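Local coordinates for protein glycogen synthase (Cyanobacterium sp. CLg1, PDB 6GNF) that belongs to the glycogen and starch synthase family of two-domain, GT-B-type glycosyltransferases and carries ADP and a glycan in this structure, at residues A[179-184]-A[217-223]; A[229-234]-A[246-252]; A[259-263]-A[292-296]. All blocks are in the same frame, centred on the assembly; numbering follows the deposited sequence.

How the contacts relate
All three contacts lie in the starch synthase catalytic domain and follow one another along the chain. Contact 3, the last in sequence, touches both others: Leu179 CD1 of contact 1 packs 3.7 Å from Ala260 O, and Phe229 CD1 of contact 2 lies 4.0 Å from Lys259 CD. Its centre is about 17 Å from that of contact 1 and about 20 Å from that of contact 2. Contacts 1 and 2 do not meet, their nearest atoms being about 9 Å apart. Contacts 2 and 3 stand back from the bound glycan: the Ala234 side chain is about 10 Å from its beta-D-glucopyranose, the Phe262 side chain about 12 Å from its dideoxy-amino sugar unit (AC1).

Contact 1 of 3, residues A[179-184]-A[217-223]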
# COMPACT_ATOMS: atom_id res chain seq x y z
N LEU A 179 -1.87 22.55 0.81
CA LEU A 179 -2.74 23.70 1.03
C LEU A 179 -2.33 24.43 2.30
O LEU A 179 -2.24 25.66 2.31
CB LEU A 179 -4.22 23.29 1.11
CG LEU A 179 -4.88 22.93 -0.23
CD1 LEU A 179 -4.35 21.63 -0.79
CD2 LEU A 179 -6.39 22.85 -0.07
N TYR A 180 -2.09 23.68 3.38
CA TYR A 180 -1.64 24.28 4.63
C TYR A 180 -0.27 24.93 4.49
O TYR A 180 -0.03 26.00 5.06
CB TYR A 180 -1.61 23.26 5.76
CG TYR A 180 -2.98 22.78 6.19
CD1 TYR A 180 -3.93 23.68 6.65
CD2 TYR A 180 -3.31 21.44 6.17
CE1 TYR A 180 -5.19 23.25 7.05
CE2 TYR A 180 -4.57 21.00 6.57
CZ TYR A 180 -5.50 21.90 7.01
OH TYR A 180 -6.75 21.47 7.41
N LEU A 181 0.62 24.30 3.73
CA LEU A 181 1.94 24.88 3.44
C LEU A 181 1.80 26.28 2.86
O LEU A 181 2.49 27.21 3.28
CB LEU A 181 2.71 24.00 2.45
CG LEU A 181 4.06 24.54 1.98
CD1 LEU A 181 5.00 24.74 3.16
CD2 LEU A 181 4.69 23.61 0.96
N LYS A 182 0.94 26.42 1.86
CA LYS A 182 0.69 27.72 1.24
C LYS A 182 0.03 28.70 2.18
O LYS A 182 0.45 29.86 2.27
CB LYS A 182 -0.19 27.57 0.01
CG LYS A 182 0.56 26.92 -1.12
CD LYS A 182 -0.33 26.70 -2.32
CE LYS A 182 0.49 26.06 -3.42
NZ LYS A 182 -0.36 25.79 -4.59
N GLU A 183 -1.03 28.26 2.85
CA GLU A 183 -1.86 29.17 3.61
C GLU A 183 -1.23 29.61 4.92
O GLU A 183 -1.21 30.79 5.21
CB GLU A 183 -3.24 28.56 3.86
CG GLU A 183 -4.25 29.51 4.48
CD GLU A 183 -4.48 30.78 3.66
OE1 GLU A 183 -4.26 30.78 2.42
OE2 GLU A 183 -4.91 31.78 4.25
N TYR A 184 -0.70 28.66 5.69
CA TYR A 184 -0.19 28.96 7.02
C TYR A 184 1.28 29.37 7.04
O TYR A 184 1.70 30.00 7.98
CB TYR A 184 -0.34 27.73 7.92
CG TYR A 184 -1.75 27.29 8.28
CD1 TYR A 184 -2.88 27.89 7.72
CD2 TYR A 184 -1.94 26.24 9.17
CE1 TYR A 184 -4.16 27.47 8.05
CE2 TYR A 184 -3.22 25.81 9.52
CZ TYR A 184 -4.32 26.42 8.96
OH TYR A 184 -5.57 25.97 9.31
N LEU A 217 -11.76 22.03 8.16
CA LEU A 217 -10.42 22.11 7.57
C LEU A 217 -9.64 23.37 7.96
O LEU A 217 -8.43 23.40 7.83
CB LEU A 217 -10.51 22.02 6.04
CG LEU A 217 -11.21 20.76 5.51
CD1 LEU A 217 -11.21 20.75 4.00
CD2 LEU A 217 -10.54 19.51 6.06
N ASN A 218 -10.33 24.39 8.45
CA ASN A 218 -9.73 25.70 8.74
C ASN A 218 -8.92 26.26 7.58
O ASN A 218 -7.77 26.67 7.76
CB ASN A 218 -8.84 25.64 9.99
CG ASN A 218 -9.62 25.29 11.23
OD1 ASN A 218 -10.37 26.10 11.77
ND2 ASN A 218 -9.41 24.08 11.71
N LEU A 219 -9.54 26.25 6.41
CA LEU A 219 -8.96 26.85 5.23
C LEU A 219 -9.92 27.88 4.68
O LEU A 219 -11.14 27.68 4.71
CB LEU A 219 -8.71 25.78 4.18
CG LEU A 219 -7.56 24.82 4.45
CD1 LEU A 219 -7.64 23.65 3.48
CD2 LEU A 219 -6.22 25.52 4.33
N PRO A 220 -9.38 28.97 4.12
CA PRO A 220 -10.25 29.96 3.52
C PRO A 220 -10.88 29.48 2.21
O PRO A 220 -10.54 28.42 1.71
CB PRO A 220 -9.31 31.14 3.28
CG PRO A 220 -7.96 30.54 3.15
CD PRO A 220 -7.95 29.29 3.97
N ALA A 221 -11.86 30.24 1.73
CA ALA A 221 -12.67 29.84 0.61
C ALA A 221 -11.90 29.80 -0.70
O ALA A 221 -12.41 29.24 -1.67
CB ALA A 221 -13.88 30.76 0.47
N LYS A 222 -10.70 30.38 -0.75
CA LYS A 222 -9.92 30.33 -1.98
C LYS A 222 -9.52 28.91 -2.37
O LYS A 222 -9.19 28.66 -3.51
CB LYS A 222 -8.68 31.23 -1.91
CG LYS A 222 -7.63 30.79 -0.92
CD LYS A 222 -6.57 31.85 -0.72
CE LYS A 222 -5.53 31.82 -1.83
NZ LYS A 222 -4.50 32.86 -1.58
N TYR A 223 -9.55 27.97 -1.42
CA TYR A 223 -9.26 26.56 -1.73
C TYR A 223 -10.52 25.72 -2.01
O TYR A 223 -10.42 24.52 -2.26
CB TYR A 223 -8.44 25.93 -0.62
CG TYR A 223 -7.14 26.65 -0.40
CD1 TYR A 223 -6.04 26.42 -1.24
CD2 TYR A 223 -7.00 27.56 0.62
CE1 TYR A 223 -4.84 27.10 -1.04
CE2 TYR A 223 -5.81 28.23 0.82
CZ TYR A 223 -4.74 28.00 -0.01
OH TYR A 223 -3.57 28.68 0.24
O HOH W 1 -3.21 33.17 1.03
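Tyr180 and Tyr184, one helical turn apart, each present a phenol hydroxyl to a backbone carbonyl of 217-223. Tyr180 OH donates to Leu217 O at 2.6 Å, in the carbonyl plane and on a lone pair, with a C=O...donor angle of 130°. Tyr184 OH donates to Asn218 O at 2.8 Å, tilted 24° from that carbonyl's plane. A tyrosine suits both places because its long, flat ring spans the gap and ends in a donor. Beside these bonds the contact is apolar. Leu219 sends CD2 against the Tyr180 ring, 3.7 Å from CE1, and its CD1 meets Leu179 CD2. The latter methyl also lies 3.7 Å from Tyr223 CB, the leucine and the tyrosine running past each other in opposite directions.

Glu183 works at the more polar border. Its CG is anti to the backbone N (chi1 -172°) and the chain then bends at chi2, laying the carboxylate beside Pro220, with OE2 3.5 Å from CG of the proline. OE1 sits in the plane of the Tyr223 ring, 3.1 Å from Tyr223 OH, whose proton has another acceptor within reach. OE1 accepts from a water at 3.0 Å, which takes a bond from Lys222 NZ at 2.9 Å, so the opposite charges are joined by water instead of a direct salt bridge.

In the next shell, Tyr180 CD1 lies over one face of the Tyr184 ring near its rim, as Lys222 CG does on Tyr223. Asn218 has positive phi and psi, a backbone shape asparagine tolerates well, and its ND2 is bonded to Gly83 O. Helix 177-186 is thereby fastened to the loop leading into helix 224-227; helix 132-144 packs on Tyr180, and Asn264 of helix 257-264 touches Leu179 and Tyr223.

Contact 2 of 3, residues A[229-234]-A[246-252]; sequences FNTQFA and ITSPEPM
Gln232 has CG anti to its carbonyl carbon (chi1 -61°) and an extended chain beyond, which lays it along the bend of 246-252. Its CB is 3.4 Å from Ser248 O, its CG 3.6 Å from Glu250 O, and NE2 lies 2.6 Å from Pro249 O. A long side chain ending in an amide suits a place lined by successive carbonyls. Phe233 (chi1 -48°) lies alongside Thr247, pointing the same way; Thr247 OG1 meets the ring edge in plane, 3.6 Å from CD1, while Gln232 CB sits over the centre of one face. The flexible Met252 bends at chi3, bringing CE beside Gln232 O.

Backbone bonds hold the two segments together. Thr231 and Met252 form an antiparallel hydrogen-bonded pair, with Met252 N giving to Thr231 O at 2.7 Å and Thr231 N to Met252 O at 3.2 Å. Beyond the corner, Ala234 N donates to Ile246 O at 3.0 Å, and Ser248 N makes a weak, bent bond to Gln232 O. Phe233 and Thr247 are the non-hydrogen-bonded pair between them.

A hydroxyl bond spans each bend. Thr231 OG1 accepts from Phe233 N, an ST turn, and is also hydrogen-bonded to Glu288 OE1. Ser248 OG donates to Glu250 O at 2.7 Å, across the corner at Pro249 and Glu250, where proline suits the turning backbone.

Arg208 bonds Phe233 O, and Ile478 and Pro479 touch the Phe233 side chain. Strands 233-234 and 246-248 form a beta hairpin that continues, each arm past a corner, into the three-stranded antiparallel sheet of 208-209, 251-256 and 228-231.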
# COMPACT_ATOMS: atom_id res chain seq x y z
N PHE A 229 -16.00 18.81 -5.93
CA PHE A 229 -16.10 17.55 -6.65
C PHE A 229 -17.55 17.11 -6.81
O PHE A 229 -18.36 17.26 -5.90
CB PHE A 229 -15.33 16.48 -5.89
CG PHE A 229 -15.11 15.22 -6.66
CD1 PHE A 229 -14.27 15.20 -7.76
CD2 PHE A 229 -15.72 14.04 -6.27
CE1 PHE A 229 -14.06 14.03 -8.47
CE2 PHE A 229 -15.51 12.87 -6.97
CZ PHE A 229 -14.68 12.86 -8.07
N ASN A 230 -17.87 16.56 -7.98
CA ASN A 230 -19.21 16.05 -8.25
C ASN A 230 -19.17 14.61 -8.70
O ASN A 230 -18.44 14.28 -9.62
CB ASN A 230 -19.88 16.86 -9.34
CG ASN A 230 -20.67 18.01 -8.78
OD1 ASN A 230 -20.11 19.01 -8.35
ND2 ASN A 230 -22.00 17.87 -8.78
N THR A 231 -20.02 13.78 -8.11
CA THR A 231 -20.03 12.36 -8.42
C THR A 231 -21.31 11.69 -7.94
O THR A 231 -22.07 12.29 -7.17
CB THR A 231 -18.84 11.63 -7.76
OG1 THR A 231 -18.85 10.24 -8.10
CG2 THR A 231 -18.89 11.77 -6.24
N GLN A 232 -21.51 10.44 -8.37
CA GLN A 232 -22.62 9.61 -7.92
C GLN A 232 -22.20 8.62 -6.83
O GLN A 232 -23.05 7.92 -6.28
CB GLN A 232 -23.21 8.85 -9.10
CG GLN A 232 -23.76 9.75 -10.19
CD GLN A 232 -24.39 8.96 -11.32
OE1 GLN A 232 -23.83 7.95 -11.76
NE2 GLN A 232 -25.57 9.38 -11.77
N PHE A 233 -20.92 8.59 -6.49
CA PHE A 233 -20.36 7.55 -5.62
C PHE A 233 -19.67 8.13 -4.37
O PHE A 233 -18.48 8.44 -4.39
CB PHE A 233 -19.37 6.69 -6.43
CG PHE A 233 -19.91 6.22 -7.76
CD1 PHE A 233 -20.94 5.28 -7.82
CD2 PHE A 233 -19.38 6.70 -8.96
CE1 PHE A 233 -21.44 4.85 -9.05
CE2 PHE A 233 -19.88 6.27 -10.18
CZ PHE A 233 -20.90 5.34 -10.23
N ALA A 234 -20.43 8.27 -3.28
CA ALA A 234 -19.87 8.72 -1.99
C ALA A 234 -19.47 7.51 -1.14
O ALA A 234 -20.01 6.42 -1.33
CB ALA A 234 -20.88 9.58 -1.24
N ILE A 246 -22.93 5.20 -0.34
CA ILE A 246 -24.05 5.96 -0.89
C ILE A 246 -23.85 6.19 -2.39
O ILE A 246 -23.14 7.12 -2.80
CB ILE A 246 -24.26 7.32 -0.18
CG1 ILE A 246 -24.39 7.14 1.34
CG2 ILE A 246 -25.49 8.03 -0.75
CD1 ILE A 246 -24.33 8.43 2.12
N THR A 247 -24.46 5.32 -3.20
CA THR A 247 -24.61 5.56 -4.64
C THR A 247 -25.83 6.47 -4.83
O THR A 247 -26.71 6.51 -3.96
CB THR A 247 -24.74 4.23 -5.43
OG1 THR A 247 -23.44 3.71 -5.71
CG2 THR A 247 -25.47 4.41 -6.77
N SER A 248 -25.87 7.20 -5.93
CA SER A 248 -26.99 8.10 -6.23
C SER A 248 -27.34 8.07 -7.72
O SER A 248 -26.46 7.86 -8.55
CB SER A 248 -26.62 9.52 -5.79
OG SER A 248 -27.59 10.47 -6.19
N PRO A 249 -28.64 8.26 -8.06
CA PRO A 249 -28.97 8.46 -9.47
C PRO A 249 -28.43 9.80 -9.99
O PRO A 249 -28.05 9.89 -11.16
CB PRO A 249 -30.51 8.44 -9.48
CG PRO A 249 -30.92 8.78 -8.09
CD PRO A 249 -29.84 8.25 -7.20
N GLU A 250 -28.38 10.81 -9.13
CA GLU A 250 -27.86 12.14 -9.48
C GLU A 250 -26.42 12.29 -9.03
O GLU A 250 -26.01 11.64 -8.07
CB GLU A 250 -28.69 13.24 -8.81
CG GLU A 250 -30.20 13.05 -8.86
CD GLU A 250 -30.75 13.00 -10.28
OE1 GLU A 250 -31.99 12.96 -10.43
OE2 GLU A 250 -29.94 12.99 -11.24
N PRO A 251 -25.65 13.15 -9.71
CA PRO A 251 -24.32 13.48 -9.21
C PRO A 251 -24.39 14.58 -8.13
O PRO A 251 -24.90 15.67 -8.40
CB PRO A 251 -23.57 13.96 -10.46
CG PRO A 251 -24.64 14.45 -11.39
CD PRO A 251 -25.98 13.94 -10.92
N MET A 252 -23.88 14.29 -6.94
CA MET A 252 -24.00 15.18 -5.80
C MET A 252 -22.67 15.88 -5.50
O MET A 252 -21.59 15.37 -5.81
CB MET A 252 -24.50 14.41 -4.57
CG MET A 252 -23.50 13.42 -3.99
SD MET A 252 -24.24 12.25 -2.80
CE MET A 252 -24.30 10.75 -3.77

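Contact 3 of 3, residues A[259-263]-A[292-296]; sequences KAGFL and VARDV
Helices 257-264 and 290-296 lie side by side on the parallel part of the N-terminal domain's mixed sheet, over strands 195-200 and 267-270. Their short segments run almost parallel, 11° apart, with axes 9.8 Å from each other at closest approach. Val292 is at the centre of the contact. With CG1 anti to the backbone N (chi1 174°), that methyl is 3.7 Å from Phe262 CB and also reaches Leu263 CD2, while CG2 rests 4.1 Å from Lys259 CG. The compact, beta-branched valine thus touches three residues of the neighbouring helix.

One turn on, Val296 directs CG2 to the backbone, 3.3 Å from Phe262 O, and the same methyl meets Leu263 CD2 at 4.1 Å. No hydrogen bond crosses between the segments. Lys259 suits the border because its aliphatic chain packs on Val292 while NZ is held by Asp226 O and Ser228 O.

The buried Phe262 side chain touches Met198 and Leu200 of strand 195-200, and both Phe262 and Val296 touch Ala268 of strand 267-270. Near-parallel helices with apolar facing sides, packed on a common strand, are characteristic of the Rossmann-like alpha/beta layer of a GT-B domain.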
# COMPACT_ATOMS: atom_id res chain seq x y z
N LYS A 259 -7.90 15.35 -4.89
CA LYS A 259 -8.02 16.31 -5.99
C LYS A 259 -7.31 17.61 -5.64
O LYS A 259 -6.48 18.09 -6.41
CB LYS A 259 -9.48 16.59 -6.30
CG LYS A 259 -9.72 17.67 -7.35
CD LYS A 259 -11.16 17.66 -7.82
CE LYS A 259 -11.50 18.87 -8.68
NZ LYS A 259 -11.53 20.14 -7.89
N ALA A 260 -7.63 18.17 -4.47
CA ALA A 260 -7.00 19.40 -4.01
C ALA A 260 -5.49 19.24 -3.89
O ALA A 260 -4.73 20.15 -4.20
CB ALA A 260 -7.59 19.85 -2.68
N GLY A 261 -5.05 18.08 -3.41
CA GLY A 261 -3.63 17.77 -3.30
C GLY A 261 -2.94 17.75 -4.64
O GLY A 261 -1.83 18.28 -4.80
N PHE A 262 -3.56 17.11 -5.63
CA PHE A 262 -3.02 17.12 -6.99
C PHE A 262 -2.89 18.53 -7.53
O PHE A 262 -1.90 18.86 -8.17
CB PHE A 262 -3.89 16.31 -7.96
CG PHE A 262 -3.68 14.83 -7.91
CD1 PHE A 262 -2.45 14.28 -7.54
CD2 PHE A 262 -4.70 13.97 -8.26
CE1 PHE A 262 -2.27 12.91 -7.50
CE2 PHE A 262 -4.52 12.60 -8.24
CZ PHE A 262 -3.30 12.07 -7.86
N LEU A 263 -3.90 19.36 -7.28
CA LEU A 263 -3.93 20.70 -7.83
C LEU A 263 -2.98 21.67 -7.13
O LEU A 263 -2.71 22.74 -7.66
CB LEU A 263 -5.36 21.27 -7.79
CG LEU A 263 -6.36 20.58 -8.72
CD1 LEU A 263 -7.78 21.07 -8.46
CD2 LEU A 263 -5.99 20.79 -10.18
N VAL A 292 -7.95 15.51 -13.80
CA VAL A 292 -7.08 16.22 -12.88
C VAL A 292 -5.64 15.71 -12.99
O VAL A 292 -4.71 16.50 -13.10
CB VAL A 292 -7.57 16.13 -11.43
CG1 VAL A 292 -6.57 16.76 -10.47
CG2 VAL A 292 -8.93 16.81 -11.28
N ALA A 293 -5.47 14.39 -12.99
CA ALA A 293 -4.14 13.78 -13.12
C ALA A 293 -3.45 14.16 -14.43
O ALA A 293 -2.27 14.51 -14.41
CB ALA A 293 -4.24 12.27 -12.99
N ARG A 294 -4.20 14.13 -15.53
CA ARG A 294 -3.71 14.61 -16.82
C ARG A 294 -3.30 16.07 -16.78
O ARG A 294 -2.27 16.44 -17.33
CB ARG A 294 -4.78 14.49 -17.90
CG ARG A 294 -4.89 13.13 -18.53
CD ARG A 294 -5.66 13.19 -19.83
NE ARG A 294 -7.02 13.71 -19.68
CZ ARG A 294 -8.08 13.00 -19.30
NH1 ARG A 294 -7.98 11.70 -19.00
NH2 ARG A 294 -9.27 13.58 -19.21
N ASP A 295 -4.17 16.90 -16.23
CA ASP A 295 -3.92 18.33 -16.12
C ASP A 295 -2.61 18.60 -15.38
O ASP A 295 -1.78 19.38 -15.84
CB ASP A 295 -5.09 18.99 -15.40
CG ASP A 295 -4.94 20.49 -15.27
OD1 ASP A 295 -4.44 21.14 -16.21
OD2 ASP A 295 -5.34 21.02 -14.21
N VAL A 296 -2.42 17.92 -14.25
CA VAL A 296 -1.27 18.16 -13.39
C VAL A 296 -0.03 17.40 -13.87
O VAL A 296 1.09 17.86 -13.64
CB VAL A 296 -1.64 17.80 -11.94
CG1 VAL A 296 -0.42 17.59 -11.06
CG2 VAL A 296 -2.54 18.88 -11.36